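Local coordinates for protein imelysin (Bacteroides ovatus ATCC 8483, PDB 3OYV) that is an imelysin-like protein, probably of the outer membrane, that probably takes part in bacterial iron uptake, at residues Thr151-Ala154 with Ser159-Thr162; Glu76-Lys81 with Asn147-Val152; Lys210-Ile213 with Asn219-Thr222. One frame throughout, in Å; residues are numbered along the deposited sequence.

Interaction 1 of 3, residues Thr151-Ala154 with Ser159-Thr162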
loop_
_atom_site.group_PDB
_atom_site.type_symbol
_atom_site.label_atom_id
_atom_site.label_comp_id
_atom_site.label_asym_id
_atom_site.label_seq_id
_atom_site.Cartn_x
_atom_site.Cartn_y
_atom_site.Cartn_z
ATOM N N THR A 151 -9.217 -5.337 -22.368
ATOM C CA THR A 151 -9.828 -5.232 -23.689
ATOM C C THR A 151 -9.009 -5.941 -24.748
ATOM O O THR A 151 -9.578 -6.623 -25.612
ATOM C CB THR A 151 -10.075 -3.757 -24.033
ATOM O OG1 THR A 151 -11.036 -3.239 -23.101
ATOM C CG2 THR A 151 -10.591 -3.551 -25.472
ATOM N N VAL A 152 -7.687 -5.827 -24.676
ATOM C CA VAL A 152 -6.802 -6.515 -25.620
ATOM C C VAL A 152 -6.952 -8.036 -25.510
ATOM O O VAL A 152 -7.084 -8.732 -26.528
ATOM C CB VAL A 152 -5.338 -6.102 -25.439
ATOM C CG1 VAL A 152 -4.394 -6.967 -26.255
ATOM C CG2 VAL A 152 -5.119 -4.613 -25.788
ATOM N N ILE A 153 -6.918 -8.561 -24.285
ATOM C CA ILE A 153 -7.043 -10.006 -24.085
ATOM C C ILE A 153 -8.455 -10.465 -24.491
ATOM O O ILE A 153 -8.580 -11.522 -25.137
ATOM C CB ILE A 153 -6.688 -10.446 -22.644
ATOM C CG1 ILE A 153 -5.259 -10.031 -22.255
ATOM C CG2 ILE A 153 -6.832 -11.990 -22.494
ATOM C CD1 ILE A 153 -4.105 -10.609 -23.119
ATOM N N ALA A 154 -9.491 -9.690 -24.167
ATOM C CA ALA A 154 -10.866 -10.044 -24.534
ATOM C C ALA A 154 -10.979 -10.213 -26.059
ATOM O O ALA A 154 -11.693 -11.106 -26.518
ATOM C CB ALA A 154 -11.863 -9.004 -24.031
ATOM N N SER A 159 -11.924 -16.195 -23.328
ATOM C CA SER A 159 -11.940 -17.152 -22.226
ATOM C C SER A 159 -10.906 -16.757 -21.182
ATOM O O SER A 159 -11.216 -16.725 -19.981
ATOM C CB SER A 159 -11.642 -18.565 -22.729
ATOM O OG SER A 159 -12.750 -19.075 -23.437
ATOM N N LEU A 160 -9.693 -16.484 -21.660
ATOM C CA LEU A 160 -8.582 -16.075 -20.784
ATOM C C LEU A 160 -8.928 -14.793 -20.017
ATOM O O LEU A 160 -8.714 -14.683 -18.811
ATOM C CB LEU A 160 -7.288 -15.925 -21.567
ATOM C CG LEU A 160 -6.102 -15.428 -20.736
ATOM C CD1 LEU A 160 -5.823 -16.351 -19.495
ATOM C CD2 LEU A 160 -4.881 -15.296 -21.629
ATOM N N ASP A 161 -9.479 -13.811 -20.702
ATOM C CA ASP A 161 -9.870 -12.566 -20.056
ATOM C C ASP A 161 -10.877 -12.814 -18.956
ATOM O O ASP A 161 -10.708 -12.327 -17.852
ATOM C CB ASP A 161 -10.420 -11.581 -21.091
ATOM C CG ASP A 161 -10.963 -10.303 -20.480
ATOM O OD1 ASP A 161 -10.243 -9.636 -19.668
ATOM O OD2 ASP A 161 -12.140 -9.958 -20.760
ATOM N N THR A 162 -11.901 -13.629 -19.236
ATOM C CA THR A 162 -12.927 -13.918 -18.268
ATOM C C THR A 162 -12.342 -14.634 -17.052
ATOM O O THR A 162 -12.725 -14.302 -15.933
ATOM C CB THR A 162 -14.030 -14.745 -18.919
ATOM O OG1 THR A 162 -14.685 -13.906 -19.886
ATOM C CG2 THR A 162 -15.034 -15.295 -17.859
#
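Ala154 and Asp161 bring their backbones to 5.2 Å, CA to CA, where helix 149-156 gives way to helix 158-177 after a brief break. No hydrogen bond joins the two segments, and side chains fill the angle between the helices. Ile153 supplies the greasy part. Its CG2, anti to the backbone N, lies 3.9 Å from Leu160 CG and 3.7 Å from Asp161 N. A branched isoleucine suits the place because CG2 meets Leu160 while its longer arm goes to helix 189-214 and the loop at Ile220. Asp161, with CG likewise anti to its own N (chi1 175°), lays its CB against the backbone of Ala154 and brings OD2 to 3.4 Å from Ala154 CB; the small methyl lets the carboxylate come in so close. OD1 accepts from Tyr136 OH and probably from Ser150 OG, and Lys165 is a long, weak ionic partner of OD2. With an alanine in place of Asp161, Tyr136 and Ser150 would probably lose their shared acceptor and a gap would open beside Ala154. The chemistry is divided: apolar packing of Ile153 on Leu160 joins the two helices, while the buried carboxylate ties them to helix 121-137.

Interaction 2 of 3, residues Glu76-Lys81 with Asn147-Val152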
loop_
_atom_site.group_PDB
_atom_site.type_symbol
_atom_site.label_atom_id
_atom_site.label_comp_id
_atom_site.label_asym_id
_atom_site.label_seq_id
_atom_site.Cartn_x
_atom_site.Cartn_y
_atom_site.Cartn_z
ATOM N N GLU A 76 5.145 -6.538 -19.409
ATOM C CA GLU A 76 5.666 -7.631 -18.609
ATOM C C GLU A 76 5.941 -7.150 -17.180
ATOM O O GLU A 76 5.644 -7.871 -16.238
ATOM C CB GLU A 76 6.905 -8.218 -19.274
ATOM C CG GLU A 76 6.529 -9.040 -20.525
ATOM C CD GLU A 76 7.703 -9.547 -21.346
ATOM O OE1 GLU A 76 8.825 -9.009 -21.237
ATOM O OE2 GLU A 76 7.459 -10.478 -22.168
ATOM N N GLU A 77 6.457 -5.929 -17.028
ATOM C CA GLU A 77 6.683 -5.364 -15.701
ATOM C C GLU A 77 5.331 -5.155 -15.000
ATOM O O GLU A 77 5.173 -5.506 -13.838
ATOM C CB GLU A 77 7.462 -4.043 -15.780
ATOM C CG GLU A 77 7.771 -3.398 -14.414
ATOM C CD GLU A 77 8.821 -4.149 -13.612
ATOM O OE1 GLU A 77 9.430 -5.131 -14.105
ATOM O OE2 GLU A 77 9.059 -3.769 -12.449
ATOM N N ILE A 78 4.369 -4.598 -15.735
ATOM C CA ILE A 78 3.029 -4.384 -15.163
ATOM C C ILE A 78 2.447 -5.700 -14.613
ATOM O O ILE A 78 1.965 -5.779 -13.475
ATOM C CB ILE A 78 2.040 -3.754 -16.172
ATOM C CG1 ILE A 78 2.476 -2.325 -16.483
ATOM C CG2 ILE A 78 0.588 -3.881 -15.709
ATOM C CD1 ILE A 78 1.776 -1.697 -17.683
ATOM N N VAL A 79 2.502 -6.746 -15.436
ATOM C CA VAL A 79 1.899 -8.022 -15.065
ATOM C C VAL A 79 2.691 -8.703 -13.933
ATOM O O VAL A 79 2.092 -9.218 -12.983
ATOM C CB VAL A 79 1.736 -8.937 -16.300
ATOM C CG1 VAL A 79 1.292 -10.353 -15.891
ATOM C CG2 VAL A 79 0.742 -8.299 -17.293
ATOM N N ASP A 80 4.016 -8.625 -14.018
ATOM C CA ASP A 80 4.884 -9.171 -12.957
ATOM C C ASP A 80 4.547 -8.534 -11.620
ATOM O O ASP A 80 4.472 -9.219 -10.599
ATOM C CB ASP A 80 6.358 -8.881 -13.222
ATOM C CG ASP A 80 7.012 -9.860 -14.204
ATOM O OD1 ASP A 80 6.417 -10.907 -14.509
ATOM O OD2 ASP A 80 8.138 -9.538 -14.634
ATOM N N LYS A 81 4.339 -7.221 -11.618
ATOM C CA LYS A 81 4.101 -6.530 -10.352
ATOM C C LYS A 81 2.688 -6.752 -9.808
ATOM O O LYS A 81 2.479 -6.750 -8.586
ATOM C CB LYS A 81 4.444 -5.059 -10.512
ATOM C CG LYS A 81 5.962 -4.876 -10.563
ATOM C CD LYS A 81 6.589 -5.021 -9.188
ATOM C CE LYS A 81 8.101 -5.011 -9.229
ATOM N NZ LYS A 81 8.624 -5.038 -7.822
ATOM N N ASN A 147 -8.757 1.128 -23.679
ATOM C CA ASN A 147 -7.311 0.952 -23.796
ATOM C C ASN A 147 -6.777 0.274 -22.534
ATOM O O ASN A 147 -6.175 0.865 -21.686
ATOM C CB ASN A 147 -6.638 2.281 -24.069
ATOM C CG ASN A 147 -6.977 2.833 -25.430
ATOM O OD1 ASN A 147 -7.545 3.919 -25.544
ATOM N ND2 ASN A 147 -6.667 2.094 -26.433
ATOM N N SER A 148 -7.043 -1.006 -22.410
ATOM C CA SER A 148 -6.632 -1.790 -21.239
ATOM C C SER A 148 -6.166 -3.159 -21.682
ATOM O O SER A 148 -6.563 -3.639 -22.746
ATOM C CB SER A 148 -7.788 -1.931 -20.260
ATOM O OG SER A 148 -8.855 -2.718 -20.801
ATOM N N LEU A 149 -5.385 -3.810 -20.819
ATOM C CA LEU A 149 -5.007 -5.184 -21.053
ATOM C C LEU A 149 -6.260 -6.022 -21.176
ATOM O O LEU A 149 -6.317 -6.908 -22.020
ATOM C CB LEU A 149 -4.132 -5.718 -19.916
ATOM C CG LEU A 149 -2.680 -5.273 -19.857
ATOM C CD1 LEU A 149 -2.010 -5.860 -18.605
ATOM C CD2 LEU A 149 -1.946 -5.699 -21.143
ATOM N N SER A 150 -7.253 -5.790 -20.322
ATOM C CA SER A 150 -8.484 -6.588 -20.392
ATOM C C SER A 150 -9.128 -6.527 -21.778
ATOM O O SER A 150 -9.504 -7.573 -22.321
ATOM C CB SER A 150 -9.476 -6.136 -19.343
ATOM O OG SER A 150 -10.671 -6.922 -19.335
ATOM N N THR A 151 -9.217 -5.337 -22.368
ATOM C CA THR A 151 -9.828 -5.232 -23.689
ATOM C C THR A 151 -9.009 -5.941 -24.748
ATOM O O THR A 151 -9.578 -6.623 -25.612
ATOM C CB THR A 151 -10.075 -3.757 -24.033
ATOM O OG1 THR A 151 -11.036 -3.239 -23.101
ATOM C CG2 THR A 151 -10.591 -3.551 -25.472
ATOM N N VAL A 152 -7.687 -5.827 -24.676
ATOM C CA VAL A 152 -6.802 -6.515 -25.620
ATOM C C VAL A 152 -6.952 -8.036 -25.510
ATOM O O VAL A 152 -7.084 -8.732 -26.528
ATOM C CB VAL A 152 -5.338 -6.102 -25.439
ATOM C CG1 VAL A 152 -4.394 -6.967 -26.255
ATOM C CG2 VAL A 152 -5.119 -4.613 -25.788
#
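Leu149 has its CB directed toward helix 71-102, and its CD1 makes the whole contact, lying 3.9 Å from Val79 CG2 and 4.4 Å from Ile78 CG2. The backbones stay well apart, 9.6 Å between the CA atoms of Val79 and Leu149, and the leucine side chain bridges that distance. Its CG is anti to the carbonyl carbon (chi1 -76°) and the chain runs on extended, which carries CD1 outward. Val79 meets it at an angle rather than end-on, offering CG2, the methyl anti to its carbonyl carbon, while Ile78 adds its own branch methyl from the preceding position. Beta-branched residues suit this helix surface, since each holds a methyl close to the backbone where the incoming leucine can rest on it. In this largely helical chain the contact joins the long helix 71-102 to the first turn of the short helix 149-156. That turn begins with an N-cap: Ser148 OG accepts from Thr151 N at 3.1 Å, with a fairly straight N-H...O angle of 160°. The serine hydroxyl, short and near its own backbone, can fold back to an amide that lacks a helical carbonyl partner, and OG is also bonded to Asn145 O. The cap probably helps to hold the turn that carries Leu149. Val229 of helix 223-261 and Tyr136 of helix 121-137 also touch Leu149, and Leu209 of helix 189-214 lies against Val79.

Interaction 3 of 3, residues Lys210-Ile213 with Asn219-Thr222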
loop_
_atom_site.group_PDB
_atom_site.type_symbol
_atom_site.label_atom_id
_atom_site.label_comp_id
_atom_site.label_asym_id
_atom_site.label_seq_id
_atom_site.Cartn_x
_atom_site.Cartn_y
_atom_site.Cartn_z
ATOM N N LYS A 210 0.914 -13.483 -18.767
ATOM C CA LYS A 210 2.202 -13.019 -19.290
ATOM C C LYS A 210 2.650 -13.830 -20.497
ATOM O O LYS A 210 3.130 -13.258 -21.465
ATOM C CB LYS A 210 3.319 -13.030 -18.241
ATOM C CG LYS A 210 4.350 -11.935 -18.490
ATOM C CD LYS A 210 5.775 -12.304 -18.092
ATOM C CE LYS A 210 5.833 -13.185 -16.871
ATOM N NZ LYS A 210 7.120 -12.961 -16.146
ATOM N N SER A 211 2.512 -15.154 -20.415
ATOM C CA SER A 211 2.912 -16.060 -21.504
ATOM C C SER A 211 2.135 -15.765 -22.781
ATOM O O SER A 211 2.683 -15.766 -23.890
ATOM C CB SER A 211 2.684 -17.540 -21.116
ATOM O OG SER A 211 3.531 -17.964 -20.052
ATOM N N TYR A 212 0.842 -15.542 -22.616
ATOM C CA TYR A 212 -0.018 -15.286 -23.765
ATOM C C TYR A 212 0.391 -13.994 -24.479
ATOM O O TYR A 212 0.497 -13.954 -25.705
ATOM C CB TYR A 212 -1.479 -15.259 -23.351
ATOM C CG TYR A 212 -2.390 -15.229 -24.553
ATOM C CD1 TYR A 212 -2.824 -16.423 -25.145
ATOM C CD2 TYR A 212 -2.797 -14.032 -25.126
ATOM C CE1 TYR A 212 -3.641 -16.408 -26.281
ATOM C CE2 TYR A 212 -3.628 -14.016 -26.253
ATOM C CZ TYR A 212 -4.047 -15.205 -26.817
ATOM O OH TYR A 212 -4.855 -15.195 -27.947
ATOM N N ILE A 213 0.661 -12.940 -23.712
ATOM C CA ILE A 213 1.123 -11.672 -24.290
ATOM C C ILE A 213 2.498 -11.816 -24.960
ATOM O O ILE A 213 2.716 -11.324 -26.075
ATOM C CB ILE A 213 1.157 -10.551 -23.206
ATOM C CG1 ILE A 213 -0.257 -10.321 -22.661
ATOM C CG2 ILE A 213 1.730 -9.256 -23.794
ATOM C CD1 ILE A 213 -0.300 -9.482 -21.328
ATOM N N ASN A 219 0.034 -12.020 -31.647
ATOM C CA ASN A 219 -0.125 -10.739 -32.332
ATOM C C ASN A 219 -0.624 -9.581 -31.462
ATOM O O ASN A 219 -1.194 -8.623 -31.972
ATOM C CB ASN A 219 -0.978 -10.918 -33.607
ATOM C CG ASN A 219 -0.304 -11.830 -34.625
ATOM O OD1 ASN A 219 0.907 -11.749 -34.851
ATOM N ND2 ASN A 219 -1.078 -12.727 -35.214
ATOM N N ILE A 220 -0.362 -9.647 -30.156
ATOM C CA ILE A 220 -0.756 -8.588 -29.231
ATOM C C ILE A 220 0.403 -8.019 -28.436
ATOM O O ILE A 220 0.177 -7.406 -27.402
ATOM C CB ILE A 220 -1.891 -9.010 -28.286
ATOM C CG1 ILE A 220 -1.511 -10.229 -27.431
ATOM C CG2 ILE A 220 -3.154 -9.287 -29.090
ATOM C CD1 ILE A 220 -2.411 -10.397 -26.228
ATOM N N ASN A 221 1.627 -8.167 -28.923
ATOM C CA ASN A 221 2.759 -7.634 -28.184
ATOM C C ASN A 221 3.591 -6.577 -28.894
ATOM O O ASN A 221 4.660 -6.212 -28.422
ATOM C CB ASN A 221 3.620 -8.740 -27.614
ATOM C CG ASN A 221 4.325 -9.554 -28.666
ATOM O OD1 ASN A 221 4.449 -9.152 -29.845
ATOM N ND2 ASN A 221 4.831 -10.714 -28.243
ATOM N N THR A 222 3.081 -6.081 -30.015
ATOM C CA THR A 222 3.692 -4.980 -30.721
ATOM C C THR A 222 3.497 -3.673 -29.971
ATOM O O THR A 222 2.554 -3.534 -29.205
ATOM C CB THR A 222 3.098 -4.837 -32.136
ATOM O OG1 THR A 222 1.694 -4.570 -32.029
ATOM C CG2 THR A 222 3.365 -6.120 -33.001
HETATM O O HOH W 1 1.448 -11.429 -28.669
#
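Ile220 and Tyr212 are brought together by contrasting torsions. CG1 of Ile220 stands between its backbone N and carbonyl carbon (chi1 59°), sending CD1 toward helix 189-214, while Tyr212 has CG anti to its N (chi1 -170°), which swings the ring to the loop. CD1 reaches the ring at its edge, near the ring plane, 3.8 Å from Tyr212 CD2, and the two side chains cross at about a right angle. Ile220 CD1 also lies 4.2 Å from Ile213 CG1, so one terminal methyl serves two neighbours. The polar half gathers on Ile213 O, near the end of the helix. Asn221 ND2 gives it a weak bond of 3.1 Å, bent to 129°, and its stronger partner is Asn216 OD1. Water 1 donates to Ile213 O at 2.9 Å and accepts from Ile220 N at 2.9 Å, spanning helix and loop. Asparagine fits here because its short amide can offer hydrogens both to a helix-end carbonyl and to another loop side chain. Ile220 O is buried by the contact without a partner. The arrangement is that of a helix-loop-helix connection in an alpha-helical bundle, folded back on the end of helix 189-214 before Thr222 N-caps helix 223-261.

The three contacts gather at one end of the elongated helical chain, their centres 10 to 12 Å apart and about 19 to 28 Å from the centre of the chain. Interactions 1 and 2 share helix 149-156, and Asp161 of interaction 1 meets the start of that helix, which interaction 2 uses. Interaction 3 packs on the same helix: Ile153 CD1 lies 3.5 Å from Ile220 CD1, and Leu149 CD2 4.1 Å from Ile213 CD1. Val152, common to interactions 1 and 2, adds its CG1 at 3.8 Å from Ile220 CB. Short helix 149-156 is thus packed among its neighbours, and none of the contacts contains a metal or ligand.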